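Local coordinates for protein glucose dehydrogenase (Serratia sp. FS14, PDB 7CDY) that belongs to the glucose/sorbosone dehydrogenase family of beta-propeller proteins and carries a bound calcium ion, at residues T92-G97 and G135-A140; I220-K225 and G253-L258; R315-R320 and K340-G345. One frame throughout, in Å; residues are numbered along the deposited sequence.

In the fold
The three contacts illustrate how a beta-propeller is held together at different levels, following one another along the chain. Contact 1 joins two neighbouring sheets, through strands 90-99 and 137-140. Contact 2 lies in the long connection between strands 216-219 and 259-261, where calcium is bound. Contact 3 lies within one sheet, between the loop leading into strand 319-324 and strand 339-345, which pairs with N-terminal strand 3-19. The centres of contacts 1 and 2 are about 21 Å apart; that of contact 3 lies about 26 Å from the first and 31 Å from the second, across the chain's centre from both. Packing between sheets, loop folding and packing within the probably ring-closing sheet are spread around the propeller.

Contact 1 (T92-G97 and G135-A140); sequences TAVGYG and GYLFIA
Val94 and Ile139 reach toward each other across the interface between two sheets and meet tip to tip, branched end against branched end. The methyl CG2 of Val94 does most of the touching. Val94 CG2 lies 3.9 Å from Ile139 CG2 and almost as near, 4.0 Å, to Ile139 CD1, so a single valine methyl is received by two separate branches of the isoleucine. The valine torsion explains the division of labour: with CG1 anti to the backbone N (chi1 178°), its two methyls spread along the strand, CG2 to Ile139 and CG1 to Leu137. The second touch is looser, Val94 CG1 standing 4.3 Å from Leu137 CD2. Leu137 and Ile139 are two residues apart on strand 137-140 and therefore present their side chains on the same face, which gives Val94 two neighbours in a row. The strands run in roughly opposite directions but do not pair. No hydrogen bond links the segments, and even the nearest CA atoms, those of Val94 and Ile139, are 8.3 Å apart, a spacing of face-to-face packing bridged by side chains alone. All three touching residues are buried, as expected where successive sheets of a propeller lie against one another. Strand 90-99 is hydrogen-bonded to strand 76-84 on one edge and to strand 109-114 on the other. Ser80 and Tyr78 of the former touch Val94 and Leu137, whereas Ile139 also rests on Phe113 of strand 109-114 and on Val161 and Leu163 of strand 160-163, which pairs with strand 137-140.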
loop_
_atom_site.group_PDB
_atom_site.type_symbol
_atom_site.label_atom_id
_atom_site.label_comp_id
_atom_site.label_asym_id
_atom_site.label_seq_id
_atom_site.Cartn_x
_atom_site.Cartn_y
_atom_site.Cartn_z
ATOM N N THR A 92 -3.757 -10.413 -7.090
ATOM C CA THR A 92 -2.607 -9.525 -7.132
ATOM C C THR A 92 -1.360 -10.264 -7.608
ATOM O O THR A 92 -1.164 -11.448 -7.310
ATOM C CB THR A 92 -2.392 -8.944 -5.743
ATOM O OG1 THR A 92 -3.612 -8.309 -5.353
ATOM C CG2 THR A 92 -1.259 -7.923 -5.727
ATOM N N ALA A 93 -0.522 -9.568 -8.377
ATOM C CA ALA A 93 0.768 -10.087 -8.803
ATOM C C ALA A 93 1.822 -9.014 -8.591
ATOM O O ALA A 93 1.510 -7.815 -8.554
ATOM C CB ALA A 93 0.740 -10.481 -10.282
ATOM N N VAL A 94 3.067 -9.454 -8.415
ATOM C CA VAL A 94 4.202 -8.564 -8.207
ATOM C C VAL A 94 5.316 -9.017 -9.139
ATOM O O VAL A 94 5.588 -10.225 -9.247
ATOM C CB VAL A 94 4.667 -8.589 -6.735
ATOM C CG1 VAL A 94 5.886 -7.691 -6.527
ATOM C CG2 VAL A 94 3.520 -8.172 -5.803
ATOM N N GLY A 95 5.946 -8.070 -9.827
ATOM C CA GLY A 95 7.077 -8.390 -10.673
ATOM C C GLY A 95 8.071 -7.251 -10.673
ATOM O O GLY A 95 7.884 -6.240 -9.993
ATOM N N TYR A 96 9.129 -7.407 -11.469
ATOM C CA TYR A 96 10.048 -6.304 -11.664
ATOM C C TYR A 96 10.598 -6.328 -13.077
ATOM O O TYR A 96 10.599 -7.364 -13.750
ATOM C CB TYR A 96 11.175 -6.266 -10.623
ATOM C CG TYR A 96 12.216 -7.375 -10.712
ATOM C CD1 TYR A 96 13.213 -7.352 -11.693
ATOM C CD2 TYR A 96 12.244 -8.405 -9.772
ATOM C CE1 TYR A 96 14.189 -8.348 -11.761
ATOM C CE2 TYR A 96 13.215 -9.409 -9.831
ATOM C CZ TYR A 96 14.183 -9.359 -10.829
ATOM O OH TYR A 96 15.154 -10.335 -10.904
ATOM N N GLY A 97 11.036 -5.155 -13.516
ATOM C CA GLY A 97 11.839 -4.996 -14.711
ATOM C C GLY A 97 12.903 -3.953 -14.467
ATOM O O GLY A 97 13.084 -3.495 -13.330
ATOM N N GLY A 135 16.519 -5.383 2.948
ATOM C CA GLY A 135 16.186 -5.591 1.561
ATOM C C GLY A 135 15.184 -6.688 1.291
ATOM O O GLY A 135 15.035 -7.089 0.133
ATOM N N TYR A 136 14.488 -7.189 2.312
ATOM C CA TYR A 136 13.385 -8.108 2.064
ATOM C C TYR A 136 12.152 -7.330 1.620
ATOM O O TYR A 136 11.917 -6.191 2.047
ATOM C CB TYR A 136 13.058 -8.934 3.307
ATOM C CG TYR A 136 14.169 -9.900 3.670
ATOM C CD1 TYR A 136 14.257 -11.148 3.066
ATOM C CD2 TYR A 136 15.143 -9.541 4.594
ATOM C CE1 TYR A 136 15.284 -12.029 3.390
ATOM C CE2 TYR A 136 16.175 -10.410 4.927
ATOM C CZ TYR A 136 16.227 -11.650 4.325
ATOM O OH TYR A 136 17.253 -12.523 4.639
ATOM N N LEU A 137 11.371 -7.953 0.748
ATOM C CA LEU A 137 10.204 -7.319 0.148
ATOM C C LEU A 137 8.946 -7.757 0.884
ATOM O O LEU A 137 8.638 -8.952 0.936
ATOM C CB LEU A 137 10.114 -7.716 -1.323
ATOM C CG LEU A 137 8.908 -7.151 -2.078
ATOM C CD1 LEU A 137 8.872 -5.618 -2.040
ATOM C CD2 LEU A 137 8.912 -7.668 -3.517
ATOM N N PHE A 138 8.216 -6.789 1.441
ATOM C CA PHE A 138 6.902 -7.025 2.029
ATOM C C PHE A 138 5.793 -6.666 1.045
ATOM O O PHE A 138 5.853 -5.633 0.367
ATOM C CB PHE A 138 6.735 -6.233 3.323
ATOM C CG PHE A 138 7.453 -6.835 4.497
ATOM C CD1 PHE A 138 8.826 -6.721 4.620
ATOM C CD2 PHE A 138 6.745 -7.510 5.482
ATOM C CE1 PHE A 138 9.485 -7.291 5.705
ATOM C CE2 PHE A 138 7.395 -8.061 6.570
ATOM C CZ PHE A 138 8.759 -7.955 6.673
ATOM N N ILE A 139 4.791 -7.536 0.959
ATOM C CA ILE A 139 3.685 -7.395 0.018
ATOM C C ILE A 139 2.387 -7.536 0.804
ATOM O O ILE A 139 2.149 -8.573 1.433
ATOM C CB ILE A 139 3.748 -8.478 -1.072
ATOM C CG1 ILE A 139 5.104 -8.470 -1.790
ATOM C CG2 ILE A 139 2.601 -8.317 -2.040
ATOM C CD1 ILE A 139 5.353 -9.728 -2.603
ATOM N N ALA A 140 1.528 -6.518 0.742
ATOM C CA ALA A 140 0.260 -6.517 1.472
ATOM C C ALA A 140 -0.857 -6.950 0.530
ATOM O O ALA A 140 -1.063 -6.330 -0.519
ATOM C CB ALA A 140 -0.013 -5.125 2.045
#

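Contact 2 (I220-K225 and G253-L258); sequences IPLPGK and GTEQPL
This is a loop-to-loop contact at the protein surface, in which Ile220 meets Leu258 and Lys225 meets Glu255 at the two ends of the long connection between strands 216-219 and 259-261. That connection includes Tyr227, which binds the calcium ion together with Glu217 of the preceding strand. At the base, Ile220 CD1 lies 3.9 Å from Leu258 CD2, and Trp206 of strand 205-210 touches both side chains. Beside this apolar pair a water bridges the backbones: it accepts from Ile220 N at 3.0 Å and donates to Gln256 O at 3.1 Å. Farther out, a type II turn from Leu222 to Lys225, with Gly224 at its third position and closed by Lys225 N to Leu222 O, brings the lysine up to Glu255. The aliphatic stems cross, Lys225 CG being 3.6 Å from Glu255 CG in one of the two conformers modelled for the glutamate. The lysine chain bends at chi2 (56°) and carries its ammonium group off from the glutamate. In this conformer Lys225 NZ stays 6.0 Å from Glu255 OE2, so attraction between the charges is probably long-range here, and the calcium ion, about 7 Å from the glutamate side chain, may help stabilise the carboxylate.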
loop_
_atom_site.group_PDB
_atom_site.type_symbol
_atom_site.label_atom_id
_atom_site.label_comp_id
_atom_site.label_asym_id
_atom_site.label_seq_id
_atom_site.Cartn_x
_atom_site.Cartn_y
_atom_site.Cartn_z
ATOM N N ILE A 220 0.911 -3.127 13.674
ATOM C CA ILE A 220 2.336 -3.453 13.560
ATOM C C ILE A 220 2.437 -4.970 13.428
ATOM O O ILE A 220 2.434 -5.682 14.442
ATOM C CB ILE A 220 3.158 -2.940 14.757
ATOM C CG1 ILE A 220 2.989 -1.431 14.950
ATOM C CG2 ILE A 220 4.638 -3.299 14.593
ATOM C CD1 ILE A 220 3.635 -0.901 16.243
ATOM N N PRO A 221 2.489 -5.515 12.218
ATOM C CA PRO A 221 2.292 -6.967 12.052
ATOM C C PRO A 221 3.511 -7.780 12.459
ATOM O O PRO A 221 4.613 -7.585 11.938
ATOM C CB PRO A 221 2.010 -7.122 10.557
ATOM C CG PRO A 221 2.583 -5.865 9.943
ATOM C CD PRO A 221 2.442 -4.782 10.944
ATOM N N LEU A 222 3.294 -8.717 13.359
ATOM C CA LEU A 222 4.322 -9.616 13.860
ATOM C C LEU A 222 4.252 -10.972 13.158
ATOM O O LEU A 222 3.177 -11.418 12.749
ATOM C CB LEU A 222 4.134 -9.806 15.368
ATOM C CG LEU A 222 4.205 -8.519 16.190
ATOM C CD1 LEU A 222 3.921 -8.806 17.659
ATOM C CD2 LEU A 222 5.565 -7.854 16.026
ATOM N N PRO A 223 5.389 -11.657 13.000
ATOM C CA PRO A 223 5.412 -12.881 12.183
ATOM C C PRO A 223 4.601 -14.006 12.809
ATOM O O PRO A 223 4.742 -14.313 13.998
ATOM C CB PRO A 223 6.906 -13.235 12.107
ATOM C CG PRO A 223 7.527 -12.554 13.298
ATOM C CD PRO A 223 6.727 -11.291 13.500
ATOM N N GLY A 224 3.734 -14.596 12.007
ATOM C CA GLY A 224 2.872 -15.711 12.414
ATOM C C GLY A 224 1.615 -15.260 13.152
ATOM O O GLY A 224 0.870 -16.084 13.483
ATOM N N LYS A 225 1.429 -13.969 13.346
ATOM C CA LYS A 225 0.264 -13.457 14.107
ATOM C C LYS A 225 -0.971 -13.239 13.215
ATOM O O LYS A 225 -0.870 -12.974 12.042
ATOM C CB LYS A 225 0.640 -12.162 14.823
ATOM C CG LYS A 225 1.162 -12.310 16.237
ATOM C CD LYS A 225 2.297 -13.180 16.384
ATOM C CE LYS A 225 2.762 -13.100 17.835
ATOM N NZ LYS A 225 3.489 -14.315 18.233
ATOM N N GLY A 253 -6.507 -14.897 20.706
ATOM C CA GLY A 253 -5.730 -15.455 19.622
ATOM C C GLY A 253 -5.585 -14.541 18.427
ATOM O O GLY A 253 -4.914 -14.918 17.459
ATOM N N THR A 254 -6.181 -13.350 18.463
ATOM C CA THR A 254 -6.028 -12.358 17.414
ATOM C C THR A 254 -5.468 -11.083 18.019
ATOM O O THR A 254 -5.774 -10.734 19.164
ATOM C CB THR A 254 -7.347 -12.088 16.655
ATOM O OG1 THR A 254 -8.223 -11.254 17.425
ATOM C CG2 THR A 254 -8.047 -13.394 16.282
ATOM N N GLU A 255 -4.643 -10.388 17.240
ATOM C CA GLU A 255 -3.938 -9.206 17.710
ATOM C C GLU A 255 -4.777 -7.958 17.475
ATOM O O GLU A 255 -5.384 -7.786 16.411
ATOM C CB GLU A 255 -2.617 -9.047 16.959
ATOM C CG GLU A 255 -1.609 -10.147 17.216
ATOM C CD GLU A 255 -1.004 -10.071 18.604
ATOM O OE1 GLU A 255 -0.240 -9.122 18.881
ATOM O OE2 GLU A 255 -1.311 -10.960 19.426
ATOM N N GLN A 256 -4.776 -7.073 18.456
ATOM C CA GLN A 256 -5.497 -5.822 18.320
ATOM C C GLN A 256 -4.729 -4.853 17.423
ATOM O O GLN A 256 -3.499 -4.906 17.331
ATOM C CB GLN A 256 -5.691 -5.184 19.693
ATOM C CG GLN A 256 -6.826 -5.801 20.477
ATOM C CD GLN A 256 -8.160 -5.415 19.901
ATOM O OE1 GLN A 256 -8.529 -4.243 19.929
ATOM N NE2 GLN A 256 -8.893 -6.393 19.366
ATOM N N PRO A 257 -5.436 -3.953 16.749
ATOM C CA PRO A 257 -4.740 -2.867 16.053
ATOM C C PRO A 257 -4.034 -1.955 17.041
ATOM O O PRO A 257 -4.383 -1.881 18.223
ATOM C CB PRO A 257 -5.864 -2.133 15.309
ATOM C CG PRO A 257 -7.107 -2.514 16.005
ATOM C CD PRO A 257 -6.897 -3.883 16.592
ATOM N N LEU A 258 -2.989 -1.298 16.555
ATOM C CA LEU A 258 -2.349 -0.239 17.318
ATOM C C LEU A 258 -3.300 0.934 17.500
ATOM O O LEU A 258 -3.350 1.561 18.569
ATOM C CB LEU A 258 -1.088 0.195 16.572
ATOM C CG LEU A 258 -0.349 1.391 17.152
ATOM C CD1 LEU A 258 0.145 1.012 18.531
ATOM C CD2 LEU A 258 0.800 1.780 16.243
HETATM O O HOH W 1 -0.944 -4.068 15.783
#

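Contact 3 (R315-R320 and K340-G345)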
loop_
_atom_site.group_PDB
_atom_site.type_symbol
_atom_site.label_atom_id
_atom_site.label_comp_id
_atom_site.label_asym_id
_atom_site.label_seq_id
_atom_site.Cartn_x
_atom_site.Cartn_y
_atom_site.Cartn_z
ATOM N N ARG A 315 -10.271 20.797 0.959
ATOM C CA ARG A 315 -9.884 20.737 -0.446
ATOM C C ARG A 315 -10.744 19.799 -1.283
ATOM O O ARG A 315 -10.787 19.951 -2.512
ATOM C CB ARG A 315 -8.399 20.395 -0.576
ATOM C CG ARG A 315 -7.505 21.519 -0.061
ATOM C CD ARG A 315 -6.038 21.162 -0.162
ATOM N NE ARG A 315 -5.714 20.656 -1.488
ATOM C CZ ARG A 315 -5.329 21.414 -2.509
ATOM N NH1 ARG A 315 -5.190 22.729 -2.357
ATOM N NH2 ARG A 315 -5.076 20.856 -3.682
ATOM N N GLY A 316 -11.432 18.846 -0.664
ATOM C CA GLY A 316 -12.347 18.009 -1.413
ATOM C C GLY A 316 -11.696 16.950 -2.273
ATOM O O GLY A 316 -12.339 16.455 -3.202
ATOM N N GLU A 317 -10.453 16.566 -1.976
ATOM C CA GLU A 317 -9.723 15.579 -2.760
ATOM C C GLU A 317 -9.536 14.288 -1.969
ATOM O O GLU A 317 -9.157 14.315 -0.792
ATOM C CB GLU A 317 -8.378 16.157 -3.202
ATOM C CG GLU A 317 -8.555 17.334 -4.161
ATOM C CD GLU A 317 -7.280 18.103 -4.469
ATOM O OE1 GLU A 317 -7.150 18.573 -5.622
ATOM O OE2 GLU A 317 -6.425 18.270 -3.584
ATOM N N ARG A 318 -9.806 13.163 -2.629
ATOM C CA ARG A 318 -9.567 11.839 -2.067
ATOM C C ARG A 318 -8.071 11.557 -2.082
ATOM O O ARG A 318 -7.459 11.517 -3.154
ATOM C CB ARG A 318 -10.285 10.812 -2.933
ATOM C CG ARG A 318 -11.803 10.980 -2.928
ATOM C CD ARG A 318 -12.456 10.222 -4.077
ATOM N NE ARG A 318 -11.956 8.854 -4.223
ATOM C CZ ARG A 318 -12.388 7.819 -3.508
ATOM N NH1 ARG A 318 -13.325 7.987 -2.582
ATOM N NH2 ARG A 318 -11.877 6.611 -3.712
ATOM N N ILE A 319 -7.464 11.366 -0.916
ATOM C CA ILE A 319 -6.011 11.203 -0.835
ATOM C C ILE A 319 -5.669 9.718 -0.911
ATOM O O ILE A 319 -5.990 8.949 -0.001
ATOM C CB ILE A 319 -5.416 11.874 0.409
ATOM C CG1 ILE A 319 -5.783 13.369 0.458
ATOM C CG2 ILE A 319 -3.898 11.692 0.432
ATOM C CD1 ILE A 319 -5.496 14.135 -0.828
ATOM N N ARG A 320 -5.025 9.323 -2.009
ATOM C CA ARG A 320 -4.744 7.930 -2.327
ATOM C C ARG A 320 -3.338 7.495 -1.936
ATOM O O ARG A 320 -3.125 6.324 -1.579
ATOM C CB ARG A 320 -4.929 7.735 -3.839
ATOM C CG ARG A 320 -4.322 6.473 -4.462
ATOM C CD ARG A 320 -5.040 5.182 -4.073
ATOM N NE ARG A 320 -6.382 5.076 -4.637
ATOM C CZ ARG A 320 -7.286 4.184 -4.238
ATOM N NH1 ARG A 320 -6.998 3.322 -3.273
ATOM N NH2 ARG A 320 -8.488 4.165 -4.794
ATOM N N LYS A 340 -4.411 14.478 -9.274
ATOM C CA LYS A 340 -3.374 15.471 -9.043
ATOM C C LYS A 340 -2.190 14.877 -8.286
ATOM O O LYS A 340 -2.345 13.975 -7.452
ATOM C CB LYS A 340 -3.917 16.649 -8.212
ATOM C CG LYS A 340 -5.246 17.247 -8.695
ATOM C CD LYS A 340 -5.170 17.797 -10.106
ATOM C CE LYS A 340 -6.338 18.752 -10.394
ATOM N NZ LYS A 340 -7.651 18.054 -10.283
ATOM N N LEU A 341 -1.005 15.422 -8.573
ATOM C CA LEU A 341 0.182 15.264 -7.746
ATOM C C LEU A 341 0.342 16.547 -6.939
ATOM O O LEU A 341 0.416 17.639 -7.520
ATOM C CB LEU A 341 1.410 15.048 -8.635
ATOM C CG LEU A 341 2.781 15.045 -7.955
ATOM C CD1 LEU A 341 2.947 13.829 -7.051
ATOM C CD2 LEU A 341 3.875 15.078 -9.027
ATOM N N LEU A 342 0.383 16.424 -5.614
ATOM C CA LEU A 342 0.463 17.569 -4.714
ATOM C C LEU A 342 1.738 17.516 -3.890
ATOM O O LEU A 342 2.156 16.445 -3.432
ATOM C CB LEU A 342 -0.711 17.575 -3.729
ATOM C CG LEU A 342 -2.110 17.529 -4.334
ATOM C CD1 LEU A 342 -3.157 17.470 -3.231
ATOM C CD2 LEU A 342 -2.355 18.720 -5.257
ATOM N N LYS A 343 2.327 18.682 -3.661
ATOM C CA LYS A 343 3.477 18.844 -2.783
ATOM C C LYS A 343 3.015 19.632 -1.560
ATOM O O LYS A 343 2.484 20.742 -1.695
ATOM C CB LYS A 343 4.581 19.591 -3.529
ATOM C CG LYS A 343 5.855 19.820 -2.753
ATOM C CD LYS A 343 6.839 20.575 -3.640
ATOM C CE LYS A 343 7.916 21.272 -2.844
ATOM N NZ LYS A 343 8.852 22.025 -3.729
ATOM N N VAL A 344 3.207 19.030 -0.403
ATOM C CA VAL A 344 2.614 19.574 0.845
ATOM C C VAL A 344 3.677 19.814 1.901
ATOM O O VAL A 344 4.488 18.979 2.128
ATOM C CB VAL A 344 1.534 18.622 1.385
ATOM C CG1 VAL A 344 0.927 19.187 2.647
ATOM C CG2 VAL A 344 0.448 18.364 0.360
ATOM N N GLY A 345 3.614 20.999 2.501
ATOM C CA GLY A 345 4.561 21.410 3.543
ATOM C C GLY A 345 3.839 21.964 4.757
ATOM O O GLY A 345 2.720 22.311 4.675
#
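From the loop before strand 319-324, Arg315 sets its guanidinium against Leu342 of strand 339-345 in the last propeller sheet, where strand 330-334 lies between the two. Pairing of strand 339-345 with the N-terminal strand 3-19 is consistent with the "velcro" closure of propellers. The two side chains come from opposite directions, and Leu342 CD2, 3.8 Å from Arg315 NH2, lies oblique to the guanidinium plane. A bend at chi3 (49°) turns the guanidinium toward the carboxylate of Glu317, which the chain delivers by bending sharply at Gly316, where phi is positive. The salt bridge from Arg315 NH2 to Glu317 OE2 is 2.9 Å long. It uses the syn side of the carboxylate but comes in 31° out of its plane, and a weak bond from Arg315 NE joins the same oxygen. Glu317 OE1 lies over the stem of Lys340, whose NZ is hydrogen-bonded to Asp338 O and stays 4.7 Å from Glu317 OE1. Thr334 of the middle strand touches both Glu317 and Leu342. Beyond Glu317, Arg318 and Arg320 turn to Asp335, each by a salt bridge. The glutamate oxygen held by the arginine also touches an apolar neighbour, with Glu317 OE2 3.4 Å from Leu342 CD1.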